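Local coordinates for putative uncharacterized protein (Legionella drancourtii, PDB 4JVS) that probably acts, through this GAP domain of a Dot/Icm-secreted effector, as a GTPase-activating protein that speeds GTP hydrolysis by a partner GTPase, at residues A[90-102]-A[140-152]. Residues are numbered along the deposited sequence; the frame is centred on the assembly and turned at random.
Sequences ENHNFFTAFKPDA and PYEAPSTDYCRHF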
loop_
_atom_site.group_PDB
_atom_site.type_symbol
_atom_site.label_atom_id
_atom_site.label_comp_id
_atom_site.label_asym_id
_atom_site.label_seq_id
_atom_site.Cartn_x
_atom_site.Cartn_y
_atom_site.Cartn_z
ATOM N N GLU A 90 -8.344 -19.919 20.003
ATOM C CA GLU A 90 -7.214 -19.027 19.775
ATOM C C GLU A 90 -7.733 -17.595 19.775
ATOM O O GLU A 90 -8.815 -17.326 19.257
ATOM C CB GLU A 90 -6.533 -19.312 18.425
ATOM C CG GLU A 90 -6.611 -20.758 17.946
ATOM C CD GLU A 90 -5.250 -21.440 17.848
ATOM O OE1 GLU A 90 -4.477 -21.101 16.921
ATOM O OE2 GLU A 90 -4.959 -22.322 18.690
ATOM N N ASN A 91 -6.970 -16.673 20.351
ATOM C CA ASN A 91 -7.322 -15.261 20.267
ATOM C C ASN A 91 -6.475 -14.548 19.216
ATOM O O ASN A 91 -6.327 -13.333 19.254
ATOM C CB ASN A 91 -7.196 -14.574 21.638
ATOM C CG ASN A 91 -5.756 -14.564 22.172
ATOM O OD1 ASN A 91 -4.854 -15.181 21.599
ATOM N ND2 ASN A 91 -5.548 -13.873 23.287
ATOM N N HIS A 92 -5.905 -15.311 18.288
ATOM C CA HIS A 92 -4.988 -14.737 17.301
ATOM C C HIS A 92 -5.241 -15.249 15.884
ATOM O O HIS A 92 -5.644 -16.400 15.684
ATOM C CB HIS A 92 -3.504 -14.914 17.714
ATOM C CG HIS A 92 -3.024 -16.337 17.718
ATOM N ND1 HIS A 92 -2.367 -16.907 16.645
ATOM C CD2 HIS A 92 -3.094 -17.301 18.670
ATOM C CE1 HIS A 92 -2.061 -18.161 16.934
ATOM N NE2 HIS A 92 -2.490 -18.426 18.156
ATOM N N ASN A 93 -5.021 -14.370 14.908
ATOM C CA ASN A 93 -5.080 -14.754 13.507
ATOM C C ASN A 93 -3.900 -15.643 13.174
ATOM O O ASN A 93 -2.999 -15.828 13.993
ATOM C CB ASN A 93 -5.079 -13.533 12.587
ATOM C CG ASN A 93 -3.956 -12.567 12.899
ATOM O OD1 ASN A 93 -2.782 -12.863 12.686
ATOM N ND2 ASN A 93 -4.314 -11.396 13.398
ATOM N N PHE A 94 -3.889 -16.180 11.962
ATOM C CA PHE A 94 -2.861 -17.139 11.623
ATOM C C PHE A 94 -1.543 -16.518 11.159
ATOM O O PHE A 94 -0.654 -17.235 10.686
ATOM C CB PHE A 94 -3.386 -18.207 10.655
ATOM C CG PHE A 94 -4.064 -17.668 9.415
ATOM C CD1 PHE A 94 -3.434 -16.739 8.590
ATOM C CD2 PHE A 94 -5.313 -18.149 9.038
ATOM C CE1 PHE A 94 -4.061 -16.268 7.432
ATOM C CE2 PHE A 94 -5.945 -17.691 7.879
ATOM C CZ PHE A 94 -5.316 -16.752 7.070
ATOM N N PHE A 95 -1.412 -15.197 11.308
ATOM C CA PHE A 95 -0.187 -14.493 10.892
ATOM C C PHE A 95 0.883 -14.481 11.972
ATOM O O PHE A 95 2.041 -14.173 11.694
ATOM C CB PHE A 95 -0.482 -13.049 10.489
ATOM C CG PHE A 95 -1.363 -12.919 9.286
ATOM C CD1 PHE A 95 -0.873 -13.186 8.020
ATOM C CD2 PHE A 95 -2.677 -12.521 9.418
ATOM C CE1 PHE A 95 -1.681 -13.061 6.915
ATOM C CE2 PHE A 95 -3.484 -12.390 8.316
ATOM C CZ PHE A 95 -2.989 -12.661 7.064
ATOM N N THR A 96 0.473 -14.814 13.195
ATOM C CA THR A 96 1.321 -14.763 14.392
ATOM C C THR A 96 2.688 -15.451 14.224
ATOM O O THR A 96 3.714 -14.947 14.698
ATOM C CB THR A 96 0.544 -15.305 15.631
ATOM O OG1 THR A 96 -0.280 -14.259 16.162
ATOM C CG2 THR A 96 1.484 -15.819 16.727
ATOM N N ALA A 97 2.691 -16.577 13.515
ATOM C CA ALA A 97 3.918 -17.314 13.217
ATOM C C ALA A 97 4.946 -16.503 12.413
ATOM O O ALA A 97 6.132 -16.845 12.381
ATOM C CB ALA A 97 3.581 -18.596 12.483
ATOM N N PHE A 98 4.488 -15.482 11.730
ATOM C CA PHE A 98 5.335 -14.690 10.889
ATOM C C PHE A 98 5.619 -13.330 11.461
ATOM O O PHE A 98 5.981 -12.456 10.747
ATOM C CB PHE A 98 4.652 -14.485 9.565
ATOM C CG PHE A 98 4.374 -15.736 8.828
ATOM C CD1 PHE A 98 5.364 -16.381 8.175
ATOM C CD2 PHE A 98 3.131 -16.245 8.760
ATOM C CE1 PHE A 98 5.138 -17.493 7.515
ATOM C CE2 PHE A 98 2.919 -17.360 8.084
ATOM C CZ PHE A 98 3.935 -17.982 7.465
ATOM N N LYS A 99 5.469 -13.144 12.751
ATOM C CA LYS A 99 5.760 -11.858 13.331
ATOM C C LYS A 99 6.110 -11.857 14.791
ATOM O O LYS A 99 5.255 -11.931 15.642
ATOM C CB LYS A 99 4.583 -10.917 13.159
ATOM C CG LYS A 99 4.778 -9.564 13.815
ATOM C CD LYS A 99 4.242 -8.443 12.987
ATOM C CE LYS A 99 5.190 -7.268 12.876
ATOM N NZ LYS A 99 5.177 -6.489 11.608
ATOM N N PRO A 100 7.390 -11.784 15.069
ATOM C CA PRO A 100 7.991 -11.014 16.159
ATOM C C PRO A 100 9.074 -10.194 15.494
ATOM O O PRO A 100 9.210 -10.384 14.296
ATOM C CB PRO A 100 8.588 -12.081 17.054
ATOM C CG PRO A 100 7.853 -13.298 16.694
ATOM C CD PRO A 100 7.680 -13.222 15.244
ATOM N N ASP A 101 9.803 -9.305 16.168
ATOM C CA ASP A 101 9.652 -8.938 17.591
ATOM C C ASP A 101 8.250 -8.665 18.148
ATOM O O ASP A 101 8.021 -8.828 19.352
ATOM C CB ASP A 101 10.515 -7.694 17.887
ATOM C CG ASP A 101 12.009 -7.944 17.700
ATOM O OD1 ASP A 101 12.529 -7.678 16.594
ATOM O OD2 ASP A 101 12.666 -8.394 18.665
ATOM N N ALA A 102 7.333 -8.260 17.270
ATOM C CA ALA A 102 6.045 -7.709 17.670
ATOM C C ALA A 102 6.295 -6.514 18.579
ATOM O O ALA A 102 6.046 -6.555 19.784
ATOM C CB ALA A 102 5.157 -8.755 18.341
ATOM N N PRO A 140 1.506 -2.865 10.104
ATOM C CA PRO A 140 2.006 -3.996 10.889
ATOM C C PRO A 140 1.692 -5.366 10.301
ATOM O O PRO A 140 2.252 -6.353 10.791
ATOM C CB PRO A 140 1.304 -3.818 12.240
ATOM C CG PRO A 140 0.967 -2.360 12.304
ATOM C CD PRO A 140 0.597 -2.021 10.904
ATOM N N TYR A 141 0.835 -5.434 9.279
ATOM C CA TYR A 141 0.494 -6.727 8.687
ATOM C C TYR A 141 0.990 -6.944 7.258
ATOM O O TYR A 141 0.811 -8.024 6.706
ATOM C CB TYR A 141 -1.004 -7.019 8.808
ATOM C CG TYR A 141 -1.382 -7.604 10.149
ATOM C CD1 TYR A 141 -1.245 -8.966 10.401
ATOM C CD2 TYR A 141 -1.858 -6.794 11.171
ATOM C CE1 TYR A 141 -1.582 -9.510 11.638
ATOM C CE2 TYR A 141 -2.200 -7.322 12.415
ATOM C CZ TYR A 141 -2.060 -8.679 12.641
ATOM O OH TYR A 141 -2.396 -9.192 13.875
ATOM N N GLU A 142 1.637 -5.934 6.679
ATOM C CA GLU A 142 2.191 -6.031 5.323
ATOM C C GLU A 142 3.244 -7.124 5.157
ATOM O O GLU A 142 3.253 -7.839 4.156
ATOM C CB GLU A 142 2.790 -4.699 4.889
ATOM C CG GLU A 142 1.783 -3.586 4.698
ATOM C CD GLU A 142 1.005 -3.689 3.385
ATOM O OE1 GLU A 142 1.095 -4.747 2.712
ATOM O OE2 GLU A 142 0.302 -2.703 3.037
ATOM N N ALA A 143 4.148 -7.236 6.124
ATOM C CA ALA A 143 5.190 -8.261 6.070
ATOM C C ALA A 143 4.672 -9.655 6.429
ATOM O O ALA A 143 4.939 -10.608 5.696
ATOM C CB ALA A 143 6.398 -7.876 6.930
ATOM N N PRO A 144 3.933 -9.791 7.550
ATOM C CA PRO A 144 3.368 -11.122 7.806
ATOM C C PRO A 144 2.476 -11.587 6.662
ATOM O O PRO A 144 2.526 -12.759 6.293
ATOM C CB PRO A 144 2.534 -10.904 9.063
ATOM C CG PRO A 144 3.228 -9.796 9.765
ATOM C CD PRO A 144 3.672 -8.874 8.676
ATOM N N SER A 145 1.687 -10.672 6.103
ATOM C CA SER A 145 0.853 -10.983 4.946
ATOM C C SER A 145 1.696 -11.531 3.795
ATOM O O SER A 145 1.429 -12.609 3.270
ATOM C CB SER A 145 0.075 -9.741 4.491
ATOM O OG SER A 145 -0.285 -9.807 3.120
ATOM N N THR A 146 2.710 -10.776 3.403
ATOM C CA THR A 146 3.586 -11.198 2.323
ATOM C C THR A 146 4.203 -12.559 2.636
ATOM O O THR A 146 4.239 -13.446 1.774
ATOM C CB THR A 146 4.690 -10.154 2.063
ATOM O OG1 THR A 146 4.107 -8.972 1.494
ATOM C CG2 THR A 146 5.755 -10.701 1.132
ATOM N N ASP A 147 4.655 -12.726 3.878
ATOM C CA ASP A 147 5.314 -13.956 4.296
ATOM C C ASP A 147 4.380 -15.147 4.199
ATOM O O ASP A 147 4.780 -16.214 3.750
ATOM C CB ASP A 147 5.852 -13.826 5.717
ATOM C CG ASP A 147 7.183 -13.105 5.768
ATOM O OD1 ASP A 147 7.859 -13.047 4.713
ATOM O OD2 ASP A 147 7.549 -12.603 6.855
ATOM N N TYR A 148 3.136 -14.953 4.630
ATOM C CA TYR A 148 2.103 -15.965 4.499
ATOM C C TYR A 148 1.919 -16.379 3.032
ATOM O O TYR A 148 1.984 -17.561 2.698
ATOM C CB TYR A 148 0.783 -15.471 5.106
ATOM C CG TYR A 148 -0.275 -16.552 5.208
ATOM C CD1 TYR A 148 -0.471 -17.246 6.388
ATOM C CD2 TYR A 148 -1.056 -16.901 4.105
ATOM C CE1 TYR A 148 -1.420 -18.247 6.476
ATOM C CE2 TYR A 148 -2.008 -17.903 4.186
ATOM C CZ TYR A 148 -2.188 -18.569 5.372
ATOM O OH TYR A 148 -3.141 -19.553 5.458
ATOM N N CYS A 149 1.714 -15.411 2.148
ATOM C CA CYS A 149 1.477 -15.719 0.742
ATOM C C CYS A 149 2.649 -16.475 0.093
ATOM O O CYS A 149 2.486 -17.106 -0.959
ATOM C CB CYS A 149 1.165 -14.440 -0.039
ATOM S SG CYS A 149 -0.305 -13.569 0.498
ATOM N N ARG A 150 3.812 -16.446 0.738
ATOM C CA ARG A 150 4.989 -17.113 0.202
ATOM C C ARG A 150 5.000 -18.592 0.618
ATOM O O ARG A 150 5.168 -19.486 -0.216
ATOM C CB ARG A 150 6.255 -16.366 0.629
ATOM C CG ARG A 150 7.510 -16.744 -0.137
ATOM C CD ARG A 150 8.762 -16.143 0.493
ATOM N NE ARG A 150 8.838 -14.697 0.339
ATOM C CZ ARG A 150 8.835 -13.842 1.354
ATOM N NH1 ARG A 150 8.764 -14.292 2.598
ATOM N NH2 ARG A 150 8.911 -12.536 1.122
ATOM N N HIS A 151 4.778 -18.852 1.901
ATOM C CA HIS A 151 4.689 -20.232 2.366
ATOM C C HIS A 151 3.431 -20.910 1.859
ATOM O O HIS A 151 3.449 -22.103 1.608
ATOM C CB HIS A 151 4.743 -20.328 3.890
ATOM C CG HIS A 151 6.063 -19.955 4.472
ATOM N ND1 HIS A 151 6.638 -18.711 4.281
ATOM C CD2 HIS A 151 6.923 -20.643 5.260
ATOM C CE1 HIS A 151 7.789 -18.656 4.920
ATOM N NE2 HIS A 151 7.988 -19.815 5.523
ATOM N N PHE A 152 2.341 -20.160 1.719
ATOM C CA PHE A 152 1.079 -20.746 1.274
ATOM C C PHE A 152 0.465 -20.027 0.060
ATOM O O PHE A 152 -0.612 -19.433 0.162
ATOM C CB PHE A 152 0.091 -20.779 2.440
ATOM C CG PHE A 152 0.695 -21.272 3.726
ATOM C CD1 PHE A 152 1.015 -22.615 3.892
ATOM C CD2 PHE A 152 0.937 -20.397 4.775
ATOM C CE1 PHE A 152 1.576 -23.071 5.075
ATOM C CE2 PHE A 152 1.499 -20.849 5.964
ATOM C CZ PHE A 152 1.824 -22.186 6.110
#
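Phe98 lays one face of its ring over the backbone of helix 142-151 at Asp147 and Tyr148, packing a loop against a helix in the N-terminal subdomain of the LepB GAP domain. With CG anti to the carbonyl carbon (chi1 -61°), the ring edge turns to the face of His151, and Phe98 CE1 lies 3.8 Å from His151 ND1. A flat, apolar ring suits this place, since it covers main chain whose polar groups the helix already pairs. Alongside, Phe94, Phe95, Tyr141 and Tyr148 form an aromatic cluster, to which Trp157 adds its ring. Phe94 and Tyr148 lie nearly parallel, planes 21° apart, but slid so that the rings barely overlap; Tyr141 turns its edge to the face of Phe95, offset. Phe95 CB rests 4.0 Å from Pro144 CB; proline fits the first turn, where its missing N-H costs no helical bond. The long chain of Lys99 lays apolar CB and CD on Pro144 CG, while its charged NZ still reaches Pro140 O at 3.0 Å. Asn93 uses both ends of its amide: OD1 takes Phe95 N in an Asx turn, and ND2 also bonds Tyr116 O. Asn93 ND2 to Tyr141 OH, which also bonds Ile113 O, is nearly straight: 3.0 Å, 172°.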